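PDB 4GF2: erythrocyte binding antigen 140, which probably binds a host receptor on the red-cell surface through the two Duffy binding domains of this region, with sialic acid and glycophorin C implicated in invasion. Local coordinates for residues S66-K77 with F86-F97; N334-P342 with E535-Y543. The protein carries 3 engineered substitutions. All blocks are in the same frame, centred on the assembly; numbering follows the deposited sequence.

How the interactions relate
The two contacts belong to different Duffy binding domains of this elongated, largely helical chain. Interaction 1 joins segments 66-77 and 86-97 of two successive helices of the first domain, the segments nine residues apart at their closest ends; interaction 2 brings a loop of the second domain against helix 518-548, almost two hundred residues further on. Their centres are 78 Å apart, their nearest atoms about 58 Å, and they lie on opposite sides of the chain's centre, so neither touches the other. Each holds one half of a disulfide, C87-C166 in interaction 1 and C340-C328 in interaction 2. Glycerol, probably from the crystallisation liquor, sits beside F97 in the first and K538 in the second.

Interaction 1: S66-K77 with F86-F97; sequences SVNTEAKLLYNK and FCNELRNSFSDF
An antiparallel pair of helices in the first Duffy binding domain, 56-78 and 83-101, meets here with L74 as a knob in the hole formed by F86, E89, L90 and S93. The two segments run at 152° to each other, their axes 9.9 Å apart at closest approach. L74 CD1 presses on the backbone of the facing helix, 3.5 Å from E89 O, while its CD2 turns to the carboxylate of the same residue. With CG anti to the backbone N (chi1 173°), the ring of F86 leans across to the other helix and its CE1 comes within 3.4 Å of Y75 N. Y75 presents its ring edge to one face of F86 in a T-shaped stack, centroids 5.6 Å apart, and L90 CD1 lies over the opposite face, so F86 is held from both sides. A71 CB packs against L90 CD2. At the far end V67 CG1 sits over the face of the F97 ring in a CH-pi contact, 4.0 Å from its centroid, with E70 CB at the ring's edge. Two polar links border this apolar seam. S93 OG donates to E70 OE2 (2.9 Å), meeting it on the anti side and well out of the carboxylate plane. K77, fully extended, reaches over the carboxylate of E89, and its NZ forms a salt bridge to OE1 at 2.9 Å. E70 OE1 takes a salt bridge from K17 NZ and a hydrogen bond from the backbone N of C44, so both oxygens of E70 are engaged and its buried charge is probably offset by K17. M154 of helix 132-155 packs on V67, E70, L90 and F94, helix 4-14 covers T69, K72 and L73, and helix 175-202 touches N88, N92 and S95.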
# COMPACT_ATOMS: atom_id res chain seq x y z
N SER A 66 21.32 -43.87 2.78
CA SER A 66 20.45 -42.71 2.74
C SER A 66 20.90 -41.62 3.71
O SER A 66 21.01 -40.46 3.32
CB SER A 66 19.01 -43.13 3.04
OG SER A 66 18.53 -44.01 2.03
N VAL A 67 21.15 -41.98 4.96
CA VAL A 67 21.52 -40.98 5.96
C VAL A 67 22.88 -40.36 5.66
O VAL A 67 23.06 -39.15 5.76
CB VAL A 67 21.51 -41.54 7.41
CG1 VAL A 67 20.12 -42.02 7.78
CG2 VAL A 67 22.54 -42.66 7.57
N ASN A 68 23.83 -41.20 5.27
CA ASN A 68 25.18 -40.74 4.95
C ASN A 68 25.18 -39.82 3.73
O ASN A 68 25.93 -38.85 3.66
CB ASN A 68 26.10 -41.94 4.71
CG ASN A 68 27.50 -41.54 4.32
OD1 ASN A 68 27.80 -41.39 3.14
ND2 ASN A 68 28.37 -41.36 5.31
N THR A 69 24.32 -40.12 2.76
CA THR A 69 24.22 -39.31 1.56
C THR A 69 23.56 -37.98 1.90
O THR A 69 24.00 -36.92 1.46
CB THR A 69 23.43 -40.01 0.43
OG1 THR A 69 24.09 -41.23 0.07
CG2 THR A 69 23.35 -39.12 -0.80
N GLU A 70 22.50 -38.04 2.70
CA GLU A 70 21.81 -36.84 3.15
C GLU A 70 22.80 -35.86 3.78
O GLU A 70 22.73 -34.66 3.53
CB GLU A 70 20.71 -37.21 4.16
CG GLU A 70 20.06 -36.02 4.84
CD GLU A 70 19.18 -35.20 3.91
OE1 GLU A 70 18.94 -35.64 2.76
OE2 GLU A 70 18.73 -34.11 4.34
N ALA A 71 23.73 -36.39 4.57
CA ALA A 71 24.76 -35.56 5.20
C ALA A 71 25.65 -34.84 4.17
O ALA A 71 25.83 -33.62 4.25
CB ALA A 71 25.61 -36.40 6.13
N LYS A 72 26.22 -35.59 3.22
CA LYS A 72 27.03 -34.99 2.17
C LYS A 72 26.29 -33.85 1.48
O LYS A 72 26.82 -32.75 1.32
CB LYS A 72 27.40 -36.02 1.09
CG LYS A 72 28.42 -37.06 1.51
CD LYS A 72 28.88 -37.85 0.30
CE LYS A 72 29.73 -39.04 0.69
NZ LYS A 72 30.21 -39.78 -0.52
N LEU A 73 25.06 -34.13 1.07
CA LEU A 73 24.28 -33.17 0.31
C LEU A 73 23.96 -31.95 1.16
O LEU A 73 23.95 -30.83 0.66
CB LEU A 73 23.01 -33.83 -0.24
CG LEU A 73 23.28 -34.90 -1.30
CD1 LEU A 73 22.00 -35.64 -1.68
CD2 LEU A 73 23.91 -34.29 -2.54
N LEU A 74 23.73 -32.16 2.45
CA LEU A 74 23.51 -31.06 3.37
C LEU A 74 24.78 -30.23 3.51
O LEU A 74 24.73 -29.01 3.63
CB LEU A 74 23.07 -31.57 4.74
CG LEU A 74 21.63 -32.05 4.87
CD1 LEU A 74 21.38 -32.59 6.27
CD2 LEU A 74 20.64 -30.93 4.53
N TYR A 75 25.93 -30.91 3.51
CA TYR A 75 27.19 -30.20 3.63
C TYR A 75 27.40 -29.28 2.44
O TYR A 75 27.76 -28.12 2.59
CB TYR A 75 28.37 -31.16 3.78
CG TYR A 75 29.69 -30.43 3.86
CD1 TYR A 75 30.16 -29.95 5.08
CD2 TYR A 75 30.45 -30.20 2.72
CE1 TYR A 75 31.35 -29.27 5.16
CE2 TYR A 75 31.65 -29.52 2.80
CZ TYR A 75 32.10 -29.06 4.01
OH TYR A 75 33.29 -28.38 4.09
N ASN A 76 27.16 -29.81 1.24
CA ASN A 76 27.28 -29.00 0.03
C ASN A 76 26.28 -27.85 0.04
O ASN A 76 26.58 -26.75 -0.42
CB ASN A 76 27.06 -29.85 -1.21
CG ASN A 76 28.15 -30.89 -1.40
OD1 ASN A 76 29.22 -30.81 -0.79
ND2 ASN A 76 27.88 -31.88 -2.25
N LYS A 77 25.10 -28.12 0.57
CA LYS A 77 24.06 -27.10 0.67
C LYS A 77 24.51 -25.95 1.55
O LYS A 77 24.35 -24.78 1.19
CB LYS A 77 22.79 -27.72 1.25
CG LYS A 77 21.65 -26.73 1.44
CD LYS A 77 20.51 -27.38 2.20
CE LYS A 77 19.43 -26.38 2.57
NZ LYS A 77 18.46 -26.97 3.53
N PHE A 86 24.36 -26.09 9.32
CA PHE A 86 24.63 -27.46 8.91
C PHE A 86 24.40 -28.42 10.07
O PHE A 86 23.84 -29.50 9.90
CB PHE A 86 26.06 -27.58 8.39
CG PHE A 86 26.48 -28.98 8.09
CD1 PHE A 86 25.75 -29.76 7.20
CD2 PHE A 86 27.60 -29.53 8.69
CE1 PHE A 86 26.13 -31.06 6.93
CE2 PHE A 86 27.98 -30.83 8.42
CZ PHE A 86 27.25 -31.59 7.53
N CYS A 87 24.82 -28.01 11.26
CA CYS A 87 24.64 -28.82 12.46
C CYS A 87 23.16 -29.13 12.69
O CYS A 87 22.78 -30.28 12.85
CB CYS A 87 25.21 -28.11 13.68
SG CYS A 87 24.73 -28.87 15.26
N ASN A 88 22.34 -28.08 12.72
CA ASN A 88 20.92 -28.25 12.98
C ASN A 88 20.20 -29.06 11.91
O ASN A 88 19.28 -29.82 12.22
CB ASN A 88 20.25 -26.89 13.14
CG ASN A 88 20.75 -26.15 14.36
OD1 ASN A 88 21.28 -26.76 15.29
ND2 ASN A 88 20.60 -24.83 14.37
N GLU A 89 20.62 -28.91 10.66
CA GLU A 89 19.95 -29.61 9.56
C GLU A 89 20.32 -31.09 9.56
O GLU A 89 19.50 -31.94 9.21
CB GLU A 89 20.26 -28.93 8.23
CG GLU A 89 19.70 -27.51 8.15
CD GLU A 89 19.78 -26.88 6.77
OE1 GLU A 89 20.13 -27.57 5.80
OE2 GLU A 89 19.48 -25.67 6.65
N LEU A 90 21.55 -31.42 9.96
CA LEU A 90 21.94 -32.81 10.15
C LEU A 90 20.98 -33.46 11.14
O LEU A 90 20.41 -34.52 10.88
CB LEU A 90 23.36 -32.92 10.70
CG LEU A 90 24.52 -32.93 9.71
CD1 LEU A 90 25.82 -32.90 10.47
CD2 LEU A 90 24.48 -34.15 8.79
N ARG A 91 20.82 -32.80 12.28
CA ARG A 91 20.02 -33.33 13.37
C ARG A 91 18.56 -33.43 12.97
O ARG A 91 17.91 -34.45 13.20
CB ARG A 91 20.18 -32.44 14.61
CG ARG A 91 21.63 -32.28 15.07
CD ARG A 91 21.77 -31.24 16.18
NE ARG A 91 21.15 -31.69 17.42
CZ ARG A 91 21.71 -32.55 18.27
NH1 ARG A 91 22.91 -33.07 18.02
NH2 ARG A 91 21.06 -32.90 19.37
N ASN A 92 18.04 -32.37 12.35
CA ASN A 92 16.63 -32.33 12.00
C ASN A 92 16.28 -33.32 10.90
O ASN A 92 15.16 -33.83 10.86
CB ASN A 92 16.22 -30.92 11.60
CG ASN A 92 16.19 -29.98 12.78
OD1 ASN A 92 16.17 -30.43 13.93
ND2 ASN A 92 16.18 -28.69 12.52
N SER A 93 17.23 -33.60 10.02
CA SER A 93 16.99 -34.59 8.99
C SER A 93 17.02 -35.99 9.58
O SER A 93 16.25 -36.86 9.17
CB SER A 93 17.98 -34.46 7.84
OG SER A 93 17.51 -33.52 6.89
N PHE A 94 17.92 -36.22 10.54
CA PHE A 94 17.97 -37.51 11.21
C PHE A 94 16.63 -37.80 11.88
O PHE A 94 16.13 -38.92 11.85
CB PHE A 94 19.09 -37.56 12.24
CG PHE A 94 19.16 -38.87 12.99
CD1 PHE A 94 19.70 -40.00 12.40
CD2 PHE A 94 18.70 -38.96 14.29
CE1 PHE A 94 19.76 -41.19 13.08
CE2 PHE A 94 18.76 -40.16 14.98
CZ PHE A 94 19.30 -41.27 14.37
N SER A 95 16.06 -36.76 12.49
CA SER A 95 14.80 -36.90 13.19
C SER A 95 13.67 -37.22 12.23
O SER A 95 12.77 -37.99 12.56
CB SER A 95 14.49 -35.62 13.97
OG SER A 95 15.52 -35.34 14.89
N ASP A 96 13.71 -36.63 11.04
CA ASP A 96 12.69 -36.89 10.03
C ASP A 96 12.81 -38.30 9.46
O ASP A 96 11.80 -38.92 9.13
CB ASP A 96 12.74 -35.85 8.91
CG ASP A 96 12.05 -34.55 9.28
OD1 ASP A 96 11.07 -34.61 10.04
OD2 ASP A 96 12.49 -33.48 8.81
N PHE A 97 14.04 -38.80 9.35
CA PHE A 97 14.23 -40.20 8.98
C PHE A 97 13.50 -41.09 9.98
O PHE A 97 12.82 -42.04 9.60
CB PHE A 97 15.72 -40.58 8.94
CG PHE A 97 16.42 -40.20 7.66
CD1 PHE A 97 15.98 -40.70 6.44
CD2 PHE A 97 17.52 -39.36 7.67
CE1 PHE A 97 16.63 -40.36 5.27
CE2 PHE A 97 18.17 -39.02 6.50
CZ PHE A 97 17.72 -39.52 5.30

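Interaction 2: N334-P342 with E535-Y543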
# COMPACT_ATOMS: atom_id res chain seq x y z
N ASN A 334 -8.96 23.74 -26.95
CA ASN A 334 -9.12 23.11 -28.25
C ASN A 334 -10.35 22.20 -28.26
O ASN A 334 -11.24 22.35 -29.11
CB ASN A 334 -7.87 22.31 -28.64
CG ASN A 334 -6.64 23.19 -28.80
OD1 ASN A 334 -5.59 22.91 -28.22
ND2 ASN A 334 -6.76 24.25 -29.59
N LYS A 335 -10.42 21.28 -27.31
CA LYS A 335 -11.56 20.37 -27.20
C LYS A 335 -12.71 21.01 -26.42
O LYS A 335 -13.87 20.72 -26.69
CB LYS A 335 -11.14 19.07 -26.51
CG LYS A 335 -12.25 18.02 -26.46
CD LYS A 335 -12.02 16.99 -25.36
CE LYS A 335 -11.39 15.71 -25.89
NZ LYS A 335 -11.32 14.66 -24.84
N PHE A 336 -12.38 21.87 -25.46
CA PHE A 336 -13.40 22.49 -24.62
C PHE A 336 -13.35 24.01 -24.67
O PHE A 336 -13.03 24.65 -23.66
CB PHE A 336 -13.24 22.04 -23.17
CG PHE A 336 -13.31 20.56 -22.98
CD1 PHE A 336 -14.54 19.91 -22.97
CD2 PHE A 336 -12.16 19.81 -22.78
CE1 PHE A 336 -14.61 18.54 -22.79
CE2 PHE A 336 -12.23 18.44 -22.59
CZ PHE A 336 -13.46 17.81 -22.60
N PRO A 337 -13.67 24.61 -25.82
CA PRO A 337 -13.69 26.07 -25.94
C PRO A 337 -14.71 26.70 -25.00
O PRO A 337 -15.80 26.16 -24.84
CB PRO A 337 -14.07 26.30 -27.40
CG PRO A 337 -14.82 25.08 -27.80
CD PRO A 337 -14.16 23.95 -27.05
N GLY A 338 -14.35 27.83 -24.40
CA GLY A 338 -15.24 28.56 -23.50
C GLY A 338 -14.95 28.29 -22.03
O GLY A 338 -15.51 28.95 -21.16
N THR A 339 -14.08 27.33 -21.77
CA THR A 339 -13.74 26.95 -20.40
C THR A 339 -12.72 27.92 -19.79
O THR A 339 -11.78 28.35 -20.46
CB THR A 339 -13.15 25.52 -20.36
OG1 THR A 339 -14.14 24.58 -20.78
CG2 THR A 339 -12.69 25.17 -18.95
N CYS A 340 -12.91 28.25 -18.52
CA CYS A 340 -11.95 29.08 -17.80
C CYS A 340 -11.46 28.35 -16.56
O CYS A 340 -12.23 28.06 -15.64
CB CYS A 340 -12.58 30.43 -17.43
SG CYS A 340 -12.83 31.52 -18.85
N GLU A 341 -10.17 28.04 -16.53
CA GLU A 341 -9.57 27.32 -15.43
C GLU A 341 -9.49 28.21 -14.20
O GLU A 341 -9.02 29.34 -14.28
CB GLU A 341 -8.18 26.83 -15.82
CG GLU A 341 -7.51 25.91 -14.82
CD GLU A 341 -6.14 25.46 -15.27
OE1 GLU A 341 -5.65 25.99 -16.30
OE2 GLU A 341 -5.54 24.59 -14.61
N PRO A 342 -9.98 27.73 -13.05
CA PRO A 342 -9.86 28.52 -11.82
C PRO A 342 -8.41 28.59 -11.34
O PRO A 342 -7.68 27.61 -11.50
CB PRO A 342 -10.71 27.74 -10.81
CG PRO A 342 -11.55 26.81 -11.62
CD PRO A 342 -10.75 26.49 -12.83
N GLU A 535 -14.21 36.83 -19.94
CA GLU A 535 -14.25 35.54 -19.27
C GLU A 535 -15.70 35.08 -19.15
O GLU A 535 -16.03 33.93 -19.43
CB GLU A 535 -13.63 35.63 -17.88
CG GLU A 535 -12.15 35.95 -17.87
CD GLU A 535 -11.62 36.19 -16.47
OE1 GLU A 535 -12.43 36.15 -15.52
OE2 GLU A 535 -10.41 36.43 -16.32
N TYR A 536 -16.55 36.01 -18.74
CA TYR A 536 -17.98 35.75 -18.61
C TYR A 536 -18.58 35.30 -19.93
O TYR A 536 -19.30 34.31 -19.99
CB TYR A 536 -18.68 37.02 -18.13
CG TYR A 536 -20.19 36.95 -18.15
CD1 TYR A 536 -20.90 36.43 -17.07
CD2 TYR A 536 -20.91 37.40 -19.25
CE1 TYR A 536 -22.28 36.36 -17.09
CE2 TYR A 536 -22.29 37.33 -19.28
CZ TYR A 536 -22.97 36.82 -18.20
OH TYR A 536 -24.34 36.75 -18.22
N GLU A 537 -18.26 36.03 -21.00
CA GLU A 537 -18.81 35.74 -22.32
C GLU A 537 -18.41 34.35 -22.80
O GLU A 537 -19.22 33.62 -23.36
CB GLU A 537 -18.35 36.79 -23.33
CG GLU A 537 -19.02 38.14 -23.14
CD GLU A 537 -18.47 39.19 -24.09
OE1 GLU A 537 -17.38 38.97 -24.66
OE2 GLU A 537 -19.14 40.23 -24.28
N LYS A 538 -17.14 34.00 -22.60
CA LYS A 538 -16.64 32.69 -22.99
C LYS A 538 -17.46 31.59 -22.33
O LYS A 538 -18.00 30.72 -23.01
CB LYS A 538 -15.17 32.54 -22.59
CG LYS A 538 -14.19 33.25 -23.51
CD LYS A 538 -12.75 32.96 -23.11
CE LYS A 538 -11.75 33.57 -24.09
NZ LYS A 538 -11.76 35.06 -24.05
N GLN A 539 -17.56 31.64 -21.01
CA GLN A 539 -18.23 30.59 -20.25
C GLN A 539 -19.73 30.54 -20.51
O GLN A 539 -20.33 29.47 -20.53
CB GLN A 539 -17.96 30.78 -18.77
CG GLN A 539 -16.50 30.59 -18.39
CD GLN A 539 -16.22 31.04 -16.99
OE1 GLN A 539 -16.06 30.23 -16.08
NE2 GLN A 539 -16.15 32.35 -16.80
N VAL A 540 -20.33 31.71 -20.69
CA VAL A 540 -21.75 31.78 -21.01
C VAL A 540 -22.01 31.08 -22.34
O VAL A 540 -23.01 30.37 -22.49
CB VAL A 540 -22.23 33.24 -21.09
CG1 VAL A 540 -23.49 33.35 -21.94
CG2 VAL A 540 -22.46 33.79 -19.70
N ASP A 541 -21.11 31.28 -23.29
CA ASP A 541 -21.26 30.70 -24.62
C ASP A 541 -21.24 29.18 -24.54
O ASP A 541 -22.05 28.50 -25.17
CB ASP A 541 -20.15 31.19 -25.54
CG ASP A 541 -20.38 30.82 -26.99
OD1 ASP A 541 -21.53 30.94 -27.46
OD2 ASP A 541 -19.41 30.41 -27.66
N LYS A 542 -20.31 28.65 -23.75
CA LYS A 542 -20.19 27.20 -23.59
C LYS A 542 -21.40 26.64 -22.85
O LYS A 542 -21.97 25.63 -23.26
CB LYS A 542 -18.92 26.84 -22.82
CG LYS A 542 -18.82 25.37 -22.46
CD LYS A 542 -17.50 25.05 -21.77
CE LYS A 542 -17.51 23.63 -21.20
NZ LYS A 542 -17.66 22.59 -22.26
N TYR A 543 -21.79 27.31 -21.77
CA TYR A 543 -22.94 26.88 -20.99
C TYR A 543 -24.17 26.79 -21.88
O TYR A 543 -24.96 25.86 -21.78
CB TYR A 543 -23.19 27.86 -19.84
CG TYR A 543 -24.44 27.58 -19.05
CD1 TYR A 543 -25.68 28.05 -19.48
CD2 TYR A 543 -24.39 26.84 -17.88
CE1 TYR A 543 -26.83 27.80 -18.76
CE2 TYR A 543 -25.54 26.58 -17.15
CZ TYR A 543 -26.76 27.06 -17.59
OH TYR A 543 -27.90 26.80 -16.87
O HOH W 1 -14.94 27.82 -16.50
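E535 and C340 meet at the start of the helical segment, where E535 O lies 4.0 Å from C340 SG, the sulfur of the C328 disulfide. At K538 the backbone comes close to the loop: G338 CA is 4.4 Å from K538 CA, at the type II turn F336-T339. The glycine's positive phi and the nearby helix leave no place there for a CB. Q539 follows, its CA 3.3 Å from G338 O in a bent CA-H...O contact and its CD against C340 CB (3.7 Å). Its amide is held at both ends: NE2 donates back to E535 O at 3.1 Å, from the face of that carbonyl opposite the one used by Q539 N, and OE1 accepts from a water that itself accepts from C340 N. K542 then stretches alongside T339, with CE 3.5 Å from T339 OG1, before bending at its last torsion (chi4 62°). T339 OG1 is meanwhile tied to F336 O. K542 NZ comes to the edge of the F336 ring, but its salt bridge is to D546 and its cation-pi partner is F479. With no direct hydrogen bond between loop and helix segment, close backbone fit and lysine methylenes on loop oxygens suggest a contact resting on shape more than charge.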